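PDB 5K87: 2-methyl-aconitate isomerase from Shewanella oneidensis, which catalyses the cis-trans isomerization of 2-methyl-aconitate by base-catalysed proton abstraction, a step of propionate breakdown through the 2-methylcitrate cycle. Local coordinates for residues Thr23-Leu34 / Ser72-Ser80; Met219-Ile229 / Ile258-Leu268. The protein carries 1 engineered substitution. All blocks are in the same frame, centred on the assembly; numbering follows the deposited sequence.

Interaction 1: residues Thr23-Leu34 / Ser72-Ser80; sequences TSKGVFFRLQDL and STSETVILS. Engineered in segment 72-80: E75 (natural residue Lys).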
loop_
_atom_site.group_PDB
_atom_site.type_symbol
_atom_site.label_atom_id
_atom_site.label_comp_id
_atom_site.label_asym_id
_atom_site.label_seq_id
_atom_site.Cartn_x
_atom_site.Cartn_y
_atom_site.Cartn_z
ATOM N N THR A 23 3.030 -9.947 -9.741
ATOM C CA THR A 23 1.998 -9.366 -8.890
ATOM C C THR A 23 2.554 -8.761 -7.598
ATOM O O THR A 23 1.841 -8.693 -6.598
ATOM C CB THR A 23 0.932 -10.418 -8.544
ATOM O OG1 THR A 23 1.559 -11.595 -8.015
ATOM C CG2 THR A 23 0.172 -10.821 -9.790
ATOM N N SER A 24 3.805 -8.298 -7.632
ATOM C CA SER A 24 4.457 -7.705 -6.460
ATOM C C SER A 24 5.157 -6.399 -6.796
ATOM O O SER A 24 5.467 -6.135 -7.957
ATOM C CB SER A 24 5.482 -8.673 -5.891
ATOM O OG SER A 24 4.865 -9.925 -5.625
ATOM N N LYS A 25 5.435 -5.599 -5.768
ATOM C CA LYS A 25 6.226 -4.378 -5.916
ATOM C C LYS A 25 7.380 -4.425 -4.938
ATOM O O LYS A 25 7.203 -4.830 -3.785
ATOM C CB LYS A 25 5.396 -3.119 -5.622
ATOM C CG LYS A 25 4.247 -2.891 -6.586
ATOM C CD LYS A 25 3.641 -1.498 -6.432
ATOM C CE LYS A 25 2.799 -1.341 -5.173
ATOM N NZ LYS A 25 2.156 0.006 -5.171
ATOM N N GLY A 26 8.548 -3.975 -5.379
ATOM C CA GLY A 26 9.697 -3.939 -4.504
ATOM C C GLY A 26 10.641 -2.806 -4.830
ATOM O O GLY A 26 10.579 -2.205 -5.907
ATOM N N VAL A 27 11.519 -2.512 -3.880
ATOM C CA VAL A 27 12.563 -1.518 -4.051
ATOM C C VAL A 27 13.867 -2.242 -4.365
ATOM O O VAL A 27 14.306 -3.124 -3.608
ATOM C CB VAL A 27 12.730 -0.634 -2.795
ATOM C CG1 VAL A 27 13.760 0.445 -3.065
ATOM C CG2 VAL A 27 11.398 -0.025 -2.373
ATOM N N PHE A 28 14.468 -1.868 -5.493
ATOM C CA PHE A 28 15.654 -2.515 -6.051
ATOM C C PHE A 28 16.881 -1.631 -5.920
ATOM O O PHE A 28 16.819 -0.428 -6.208
ATOM C CB PHE A 28 15.439 -2.770 -7.544
ATOM C CG PHE A 28 14.472 -3.880 -7.836
ATOM C CD1 PHE A 28 13.132 -3.741 -7.534
ATOM C CD2 PHE A 28 14.903 -5.063 -8.418
ATOM C CE1 PHE A 28 12.236 -4.770 -7.783
ATOM C CE2 PHE A 28 14.005 -6.099 -8.687
ATOM C CZ PHE A 28 12.680 -5.946 -8.360
ATOM N N PHE A 29 17.995 -2.228 -5.512
ATOM C CA PHE A 29 19.267 -1.537 -5.364
ATOM C C PHE A 29 20.373 -2.302 -6.065
ATOM O O PHE A 29 20.439 -3.541 -5.983
ATOM C CB PHE A 29 19.683 -1.477 -3.891
ATOM C CG PHE A 29 18.683 -0.828 -2.978
ATOM C CD1 PHE A 29 18.745 0.527 -2.707
ATOM C CD2 PHE A 29 17.701 -1.587 -2.363
ATOM C CE1 PHE A 29 17.832 1.114 -1.846
ATOM C CE2 PHE A 29 16.786 -1.001 -1.505
ATOM C CZ PHE A 29 16.858 0.348 -1.247
ATOM N N ARG A 30 21.276 -1.569 -6.707
ATOM C CA ARG A 30 22.577 -2.118 -7.062
ATOM C C ARG A 30 23.414 -2.106 -5.808
ATOM O O ARG A 30 23.421 -1.110 -5.077
ATOM C CB ARG A 30 23.305 -1.212 -8.046
ATOM C CG ARG A 30 22.870 -1.234 -9.481
ATOM C CD ARG A 30 23.989 -0.661 -10.379
ATOM N NE ARG A 30 24.440 0.644 -9.900
ATOM C CZ ARG A 30 25.345 1.407 -10.504
ATOM N NH1 ARG A 30 25.915 1.002 -11.633
ATOM N NH2 ARG A 30 25.675 2.579 -9.975
ATOM N N LEU A 31 24.141 -3.188 -5.570
ATOM C CA LEU A 31 24.992 -3.294 -4.393
ATOM C C LEU A 31 25.906 -2.081 -4.227
ATOM O O LEU A 31 26.007 -1.512 -3.141
ATOM C CB LEU A 31 25.819 -4.573 -4.477
ATOM C CG LEU A 31 26.831 -4.804 -3.358
ATOM C CD1 LEU A 31 26.121 -4.997 -2.025
ATOM C CD2 LEU A 31 27.692 -6.011 -3.678
ATOM N N GLN A 32 26.545 -1.668 -5.313
ATOM C CA GLN A 32 27.501 -0.562 -5.247
ATOM C C GLN A 32 26.879 0.796 -4.908
ATOM O O GLN A 32 27.593 1.736 -4.550
ATOM C CB GLN A 32 28.316 -0.463 -6.539
ATOM C CG GLN A 32 27.528 0.065 -7.717
ATOM C CD GLN A 32 28.229 -0.158 -9.039
ATOM O OE1 GLN A 32 29.013 0.677 -9.485
ATOM N NE2 GLN A 32 27.940 -1.287 -9.680
ATOM N N ASP A 33 25.561 0.909 -5.027
ATOM C CA ASP A 33 24.871 2.152 -4.687
ATOM C C ASP A 33 24.553 2.258 -3.197
ATOM O O ASP A 33 24.195 3.327 -2.709
ATOM C CB ASP A 33 23.586 2.283 -5.502
ATOM C CG ASP A 33 23.851 2.500 -6.980
ATOM O OD1 ASP A 33 24.909 3.081 -7.316
ATOM O OD2 ASP A 33 23.003 2.110 -7.809
ATOM N N LEU A 34 24.673 1.153 -2.473
ATOM C CA LEU A 34 24.365 1.159 -1.047
ATOM C C LEU A 34 25.469 1.840 -0.258
ATOM O O LEU A 34 26.627 1.824 -0.677
ATOM C CB LEU A 34 24.205 -0.273 -0.541
ATOM C CG LEU A 34 23.040 -1.072 -1.128
ATOM C CD1 LEU A 34 23.094 -2.519 -0.659
ATOM C CD2 LEU A 34 21.712 -0.417 -0.754
ATOM N N SER A 72 3.333 -8.687 -0.253
ATOM C CA SER A 72 3.735 -8.560 -1.651
ATOM C C SER A 72 4.170 -7.143 -2.017
ATOM O O SER A 72 4.577 -6.896 -3.152
ATOM C CB SER A 72 2.628 -9.054 -2.583
ATOM O OG SER A 72 1.399 -8.430 -2.279
ATOM N N THR A 73 4.110 -6.225 -1.054
ATOM C CA THR A 73 4.581 -4.855 -1.247
ATOM C C THR A 73 5.511 -4.406 -0.127
ATOM O O THR A 73 5.661 -3.203 0.097
ATOM C CB THR A 73 3.420 -3.840 -1.349
ATOM O OG1 THR A 73 2.668 -3.839 -0.130
ATOM C CG2 THR A 73 2.500 -4.167 -2.509
ATOM N N SER A 74 6.141 -5.346 0.575
ATOM C CA SER A 74 7.107 -5.010 1.620
ATOM C C SER A 74 8.371 -5.803 1.311
ATOM O O SER A 74 8.747 -6.734 2.025
ATOM C CB SER A 74 6.533 -5.336 3.003
ATOM O OG SER A 74 7.340 -4.806 4.056
ATOM N N GLU A 75 8.999 -5.423 0.198
ATOM C CA GLU A 75 9.975 -6.252 -0.504
ATOM C C GLU A 75 11.156 -5.421 -0.962
ATOM O O GLU A 75 10.982 -4.309 -1.488
ATOM C CB GLU A 75 9.332 -6.941 -1.721
ATOM C CG GLU A 75 8.233 -7.922 -1.339
ATOM C CD GLU A 75 7.812 -8.865 -2.447
ATOM O OE1 GLU A 75 8.182 -8.676 -3.617
ATOM O OE2 GLU A 75 7.095 -9.836 -2.138
ATOM N N THR A 76 12.352 -5.977 -0.786
ATOM C CA THR A 76 13.577 -5.342 -1.237
ATOM C C THR A 76 14.453 -6.326 -1.987
ATOM O O THR A 76 14.402 -7.541 -1.747
ATOM C CB THR A 76 14.369 -4.752 -0.058
ATOM O OG1 THR A 76 14.723 -5.798 0.863
ATOM C CG2 THR A 76 13.539 -3.677 0.656
ATOM N N VAL A 77 15.258 -5.790 -2.898
ATOM C CA VAL A 77 16.112 -6.602 -3.754
ATOM C C VAL A 77 17.466 -5.921 -3.885
ATOM O O VAL A 77 17.540 -4.707 -4.115
ATOM C CB VAL A 77 15.488 -6.750 -5.160
ATOM C CG1 VAL A 77 16.449 -7.429 -6.120
ATOM C CG2 VAL A 77 14.164 -7.502 -5.093
ATOM N N ILE A 78 18.537 -6.695 -3.718
ATOM C CA ILE A 78 19.888 -6.198 -3.955
ATOM C C ILE A 78 20.538 -7.042 -5.042
ATOM O O ILE A 78 20.604 -8.270 -4.927
ATOM C CB ILE A 78 20.742 -6.247 -2.674
ATOM C CG1 ILE A 78 20.145 -5.326 -1.607
ATOM C CG2 ILE A 78 22.195 -5.853 -2.967
ATOM C CD1 ILE A 78 20.755 -5.516 -0.233
ATOM N N LEU A 79 20.995 -6.374 -6.095
ATOM C CA LEU A 79 21.611 -7.048 -7.230
ATOM C C LEU A 79 23.059 -6.623 -7.386
ATOM O O LEU A 79 23.409 -5.475 -7.091
ATOM C CB LEU A 79 20.848 -6.719 -8.514
ATOM C CG LEU A 79 19.354 -7.064 -8.463
ATOM C CD1 LEU A 79 18.640 -6.780 -9.772
ATOM C CD2 LEU A 79 19.147 -8.517 -8.078
ATOM N N SER A 80 23.888 -7.537 -7.879
ATOM C CA SER A 80 25.306 -7.277 -8.078
ATOM C C SER A 80 25.821 -8.155 -9.207
ATOM O O SER A 80 25.161 -9.113 -9.614
ATOM C CB SER A 80 26.070 -7.604 -6.804
ATOM O OG SER A 80 25.803 -8.932 -6.393
HETATM O O HOH W 1 7.992 -3.234 -1.558
#

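Interaction 2: residues Met219-Ile229 / Ile258-Leu268; sequences MINAGIPTIFI and IRAHGALRMGL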
loop_
_atom_site.group_PDB
_atom_site.type_symbol
_atom_site.label_atom_id
_atom_site.label_comp_id
_atom_site.label_asym_id
_atom_site.label_seq_id
_atom_site.Cartn_x
_atom_site.Cartn_y
_atom_site.Cartn_z
ATOM N N MET A 219 4.448 -32.145 1.584
ATOM C CA MET A 219 5.485 -31.204 1.959
ATOM C C MET A 219 6.608 -31.311 0.949
ATOM O O MET A 219 7.263 -32.351 0.828
ATOM C CB MET A 219 5.966 -31.514 3.374
ATOM C CG MET A 219 4.938 -31.106 4.424
ATOM S SD MET A 219 5.158 -31.793 6.077
ATOM C CE MET A 219 4.553 -33.457 5.815
ATOM N N ILE A 220 6.805 -30.236 0.200
ATOM C CA ILE A 220 7.760 -30.236 -0.892
ATOM C C ILE A 220 8.704 -29.048 -0.778
ATOM O O ILE A 220 8.313 -27.969 -0.329
ATOM C CB ILE A 220 7.023 -30.237 -2.253
ATOM C CG1 ILE A 220 7.991 -30.509 -3.405
ATOM C CG2 ILE A 220 6.242 -28.940 -2.465
ATOM C CD1 ILE A 220 7.296 -30.749 -4.730
ATOM N N ASN A 221 9.956 -29.252 -1.157
ATOM C CA ASN A 221 10.915 -28.166 -1.170
ATOM C C ASN A 221 11.375 -27.944 -2.602
ATOM O O ASN A 221 12.350 -28.546 -3.060
ATOM C CB ASN A 221 12.091 -28.457 -0.246
ATOM C CG ASN A 221 12.839 -27.205 0.132
ATOM O OD1 ASN A 221 12.755 -26.189 -0.563
ATOM N ND2 ASN A 221 13.586 -27.267 1.230
ATOM N N ALA A 222 10.630 -27.106 -3.316
ATOM C CA ALA A 222 10.920 -26.740 -4.695
ATOM C C ALA A 222 10.344 -25.344 -4.910
ATOM O O ALA A 222 9.155 -25.135 -4.701
ATOM C CB ALA A 222 10.281 -27.738 -5.652
ATOM N N GLY A 223 11.183 -24.388 -5.295
ATOM C CA GLY A 223 10.780 -22.994 -5.355
ATOM C C GLY A 223 10.899 -22.341 -3.986
ATOM O O GLY A 223 11.629 -21.359 -3.809
ATOM N N ILE A 224 10.186 -22.905 -3.015
ATOM C CA ILE A 224 10.253 -22.511 -1.612
ATOM C C ILE A 224 9.674 -23.707 -0.858
ATOM O O ILE A 224 8.854 -24.435 -1.414
ATOM C CB ILE A 224 9.434 -21.207 -1.373
ATOM C CG1 ILE A 224 9.757 -20.540 -0.025
ATOM C CG2 ILE A 224 7.941 -21.446 -1.556
ATOM C CD1 ILE A 224 9.474 -19.026 -0.016
ATOM N N PRO A 225 10.114 -23.951 0.389
ATOM C CA PRO A 225 9.484 -25.066 1.111
ATOM C C PRO A 225 8.005 -24.770 1.325
ATOM O O PRO A 225 7.664 -23.671 1.787
ATOM C CB PRO A 225 10.239 -25.101 2.445
ATOM C CG PRO A 225 11.525 -24.402 2.184
ATOM C CD PRO A 225 11.242 -23.369 1.136
ATOM N N THR A 226 7.142 -25.724 0.978
ATOM C CA THR A 226 5.705 -25.506 0.971
ATOM C C THR A 226 4.964 -26.717 1.521
ATOM O O THR A 226 5.299 -27.867 1.195
ATOM C CB THR A 226 5.192 -25.209 -0.465
ATOM O OG1 THR A 226 5.922 -24.105 -1.012
ATOM C CG2 THR A 226 3.718 -24.856 -0.444
ATOM N N ILE A 227 3.965 -26.451 2.352
ATOM C CA ILE A 227 3.062 -27.460 2.873
ATOM C C ILE A 227 1.743 -27.292 2.143
ATOM O O ILE A 227 1.131 -26.227 2.224
ATOM C CB ILE A 227 2.796 -27.222 4.366
ATOM C CG1 ILE A 227 4.101 -27.199 5.156
ATOM C CG2 ILE A 227 1.849 -28.271 4.905
ATOM C CD1 ILE A 227 4.048 -26.322 6.398
ATOM N N PHE A 228 1.307 -28.332 1.433
ATOM C CA PHE A 228 0.010 -28.338 0.772
ATOM C C PHE A 228 -0.964 -29.243 1.523
ATOM O O PHE A 228 -0.647 -30.397 1.811
ATOM C CB PHE A 228 0.133 -28.887 -0.652
ATOM C CG PHE A 228 0.896 -28.003 -1.593
ATOM C CD1 PHE A 228 0.307 -26.866 -2.127
ATOM C CD2 PHE A 228 2.184 -28.328 -1.977
ATOM C CE1 PHE A 228 0.996 -26.059 -3.013
ATOM C CE2 PHE A 228 2.880 -27.527 -2.859
ATOM C CZ PHE A 228 2.285 -26.391 -3.379
ATOM N N ILE A 229 -2.145 -28.732 1.831
ATOM C CA ILE A 229 -3.179 -29.555 2.442
ATOM C C ILE A 229 -4.448 -29.448 1.606
ATOM O O ILE A 229 -4.584 -28.539 0.793
ATOM C CB ILE A 229 -3.422 -29.142 3.903
ATOM C CG1 ILE A 229 -3.690 -27.640 3.990
ATOM C CG2 ILE A 229 -2.214 -29.514 4.768
ATOM C CD1 ILE A 229 -3.594 -27.089 5.400
ATOM N N ILE A 258 -0.717 -25.147 11.997
ATOM C CA ILE A 258 -0.468 -26.198 11.023
ATOM C C ILE A 258 0.875 -25.963 10.320
ATOM O O ILE A 258 1.661 -26.896 10.142
ATOM C CB ILE A 258 -1.608 -26.325 10.004
ATOM C CG1 ILE A 258 -2.924 -26.657 10.719
ATOM C CG2 ILE A 258 -1.279 -27.416 9.009
ATOM C CD1 ILE A 258 -4.158 -26.513 9.846
ATOM N N ARG A 259 1.142 -24.711 9.944
ATOM C CA ARG A 259 2.403 -24.354 9.299
ATOM C C ARG A 259 3.598 -24.695 10.198
ATOM O O ARG A 259 4.597 -25.240 9.738
ATOM C CB ARG A 259 2.421 -22.871 8.915
ATOM C CG ARG A 259 3.568 -22.483 7.983
ATOM C CD ARG A 259 3.675 -20.960 7.814
ATOM N NE ARG A 259 4.177 -20.339 9.031
ATOM C CZ ARG A 259 5.464 -20.164 9.311
ATOM N NH1 ARG A 259 6.417 -20.508 8.451
ATOM N NH2 ARG A 259 5.800 -19.622 10.468
ATOM N N ALA A 260 3.484 -24.375 11.486
ATOM C CA ALA A 260 4.545 -24.674 12.444
ATOM C C ALA A 260 4.799 -26.174 12.545
ATOM O O ALA A 260 5.941 -26.625 12.537
ATOM C CB ALA A 260 4.189 -24.113 13.802
ATOM N N HIS A 261 3.725 -26.949 12.642
ATOM C CA HIS A 261 3.872 -28.393 12.732
ATOM C C HIS A 261 4.438 -28.985 11.448
ATOM O O HIS A 261 5.226 -29.931 11.490
ATOM C CB HIS A 261 2.553 -29.044 13.141
ATOM C CG HIS A 261 2.289 -28.953 14.609
ATOM N ND1 HIS A 261 1.736 -27.837 15.199
ATOM C CD2 HIS A 261 2.555 -29.818 15.615
ATOM C CE1 HIS A 261 1.646 -28.031 16.503
ATOM N NE2 HIS A 261 2.136 -29.225 16.780
ATOM N N GLY A 262 4.073 -28.409 10.307
ATOM C CA GLY A 262 4.646 -28.830 9.044
ATOM C C GLY A 262 6.129 -28.522 8.979
ATOM O O GLY A 262 6.926 -29.335 8.511
ATOM N N ALA A 263 6.513 -27.343 9.462
ATOM C CA ALA A 263 7.921 -26.955 9.484
ATOM C C ALA A 263 8.754 -27.920 10.322
ATOM O O ALA A 263 9.874 -28.275 9.950
ATOM C CB ALA A 263 8.069 -25.550 10.009
ATOM N N LEU A 264 8.204 -28.332 11.455
ATOM C CA LEU A 264 8.884 -29.278 12.327
ATOM C C LEU A 264 8.999 -30.639 11.639
ATOM O O LEU A 264 10.066 -31.259 11.639
ATOM C CB LEU A 264 8.120 -29.409 13.645
ATOM C CG LEU A 264 8.798 -30.201 14.765
ATOM C CD1 LEU A 264 10.066 -29.496 15.198
ATOM C CD2 LEU A 264 7.852 -30.362 15.937
ATOM N N ARG A 265 7.903 -31.092 11.039
ATOM C CA ARG A 265 7.888 -32.381 10.352
ATOM C C ARG A 265 8.875 -32.417 9.183
ATOM O O ARG A 265 9.465 -33.463 8.890
ATOM C CB ARG A 265 6.471 -32.719 9.875
ATOM C CG ARG A 265 6.337 -34.080 9.215
ATOM C CD ARG A 265 6.578 -35.211 10.204
ATOM N NE ARG A 265 6.654 -36.505 9.534
ATOM C CZ ARG A 265 7.776 -37.029 9.054
ATOM N NH1 ARG A 265 8.919 -36.366 9.171
ATOM N NH2 ARG A 265 7.758 -38.212 8.454
ATOM N N MET A 266 9.069 -31.278 8.525
ATOM C CA MET A 266 9.988 -31.189 7.393
ATOM C C MET A 266 11.439 -31.114 7.829
ATOM O O MET A 266 12.347 -31.285 7.019
ATOM C CB MET A 266 9.654 -29.973 6.521
ATOM C CG MET A 266 8.338 -30.100 5.785
ATOM S SD MET A 266 7.802 -28.592 4.970
ATOM C CE MET A 266 8.842 -28.579 3.521
ATOM N N GLY A 267 11.659 -30.850 9.110
ATOM C CA GLY A 267 13.005 -30.698 9.628
ATOM C C GLY A 267 13.567 -29.303 9.428
ATOM O O GLY A 267 14.770 -29.083 9.566
ATOM N N LEU A 268 12.703 -28.344 9.108
ATOM C CA LEU A 268 13.142 -26.963 8.937
ATOM C C LEU A 268 13.398 -26.264 10.269
ATOM O O LEU A 268 14.195 -25.333 10.346
ATOM C CB LEU A 268 12.122 -26.169 8.123
ATOM C CG LEU A 268 11.988 -26.601 6.664
ATOM C CD1 LEU A 268 10.766 -25.932 6.053
ATOM C CD2 LEU A 268 13.235 -26.240 5.883
#

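Interaction 1: residues Thr23-Leu34 / Ser72-Ser80
V27 to R30 pair in parallel register with T76 to L79. The axes of strands 24-30 and 75-80 approach to 4.6 Å at an angle of 36°. V27 N donates to E75 O and V27 O accepts from V77 N; F29 bonds V77 and L79 in the same way. L31 N extends the pairing to L79 O at 2.8 Å. At the other end K25 N reaches S72 O (3.0 Å), and a water bridges E75 N and K25 O just before the regular pairing starts at V27.

F28 and V77 lie side by side. V77 CB sits over one face of the F28 ring, 4.0 Å from its centroid, a CH-pi contact. F28 CG stands anti to its own carbonyl carbon (chi1 -73°), which swings CD2 to 3.6 Å from V77 CG1. On the other face of the sheet, L34 CD1 meets I78 CD1 at 3.8 Å.

S24 OG hydrogen-bonds a bound malonate. E75, engineered from the natural lysine, brings OE1 to 3.5 Å from S24 CB, and this buried oxygen has no partner in the model. The apolar half of the strand pair thus runs into a polar end that lines the substrate site, with E75 against C109.

Interaction 2: residues Met219-Ile229 / Ile258-Leu268
M266 CG touches M219 SD at 3.6 Å, and the two methionine side chains pass at a slant. M266 CB starts toward the strands from the last turn of the helix. CG, anti to the carbonyl carbon (chi1 -68°), also meets M219 CB. SD lies against M219 CB and CG, and 4.0 Å from I227 CG1. The bend at chi3 (77°) carries CE to P225 CB at 3.9 Å, with I220 O equally near. An alanine in place of M266 would probably open a gap between M219, P225 and I227 and leave the M219 side chain freer to turn.

I227 CD1 reaches R259 O at 3.6 Å and G262 CA at 3.7 Å. A CB on G262 would clash with that methyl, and the glycine lets the isoleucine tip lie against the helix backbone. The Schellman motif at G267 includes L268 N, and L268 CD1 closes on P225 CB at 3.7 Å.

No hydrogen bond crosses this apolar interface. Helix 249-266 packs on one side of the hairpin of strands 213-221 and 225-230. Helix 324-334 touches the side chains of A222, I224, T226 and F228. Strand 283-288 pairs with 225-230, and strand 205-209 meets M219, I258 and R265.

How the interactions relate
From the N terminus, interaction 1 comes first. Strand 24-30 is joined by strand 75-81 after a connection that includes helix 43-53. That loop is closed well before interaction 2 begins at M219. Interaction 2 then folds helix 249-266 back onto the hairpin of 213-221 and 225-230. The two loops are in series and neither nest nor cross. The centres of interactions 1 and 2 lie about 26 Å apart, on opposite sides of the chain's centre. The nearest atoms of interactions 1 and 2 are about 10 Å apart. Interaction 1 joins strand to strand and supplies substrate-binding residues. Interaction 2 joins helix to strands, beside the strand that begins with substrate-binding K283.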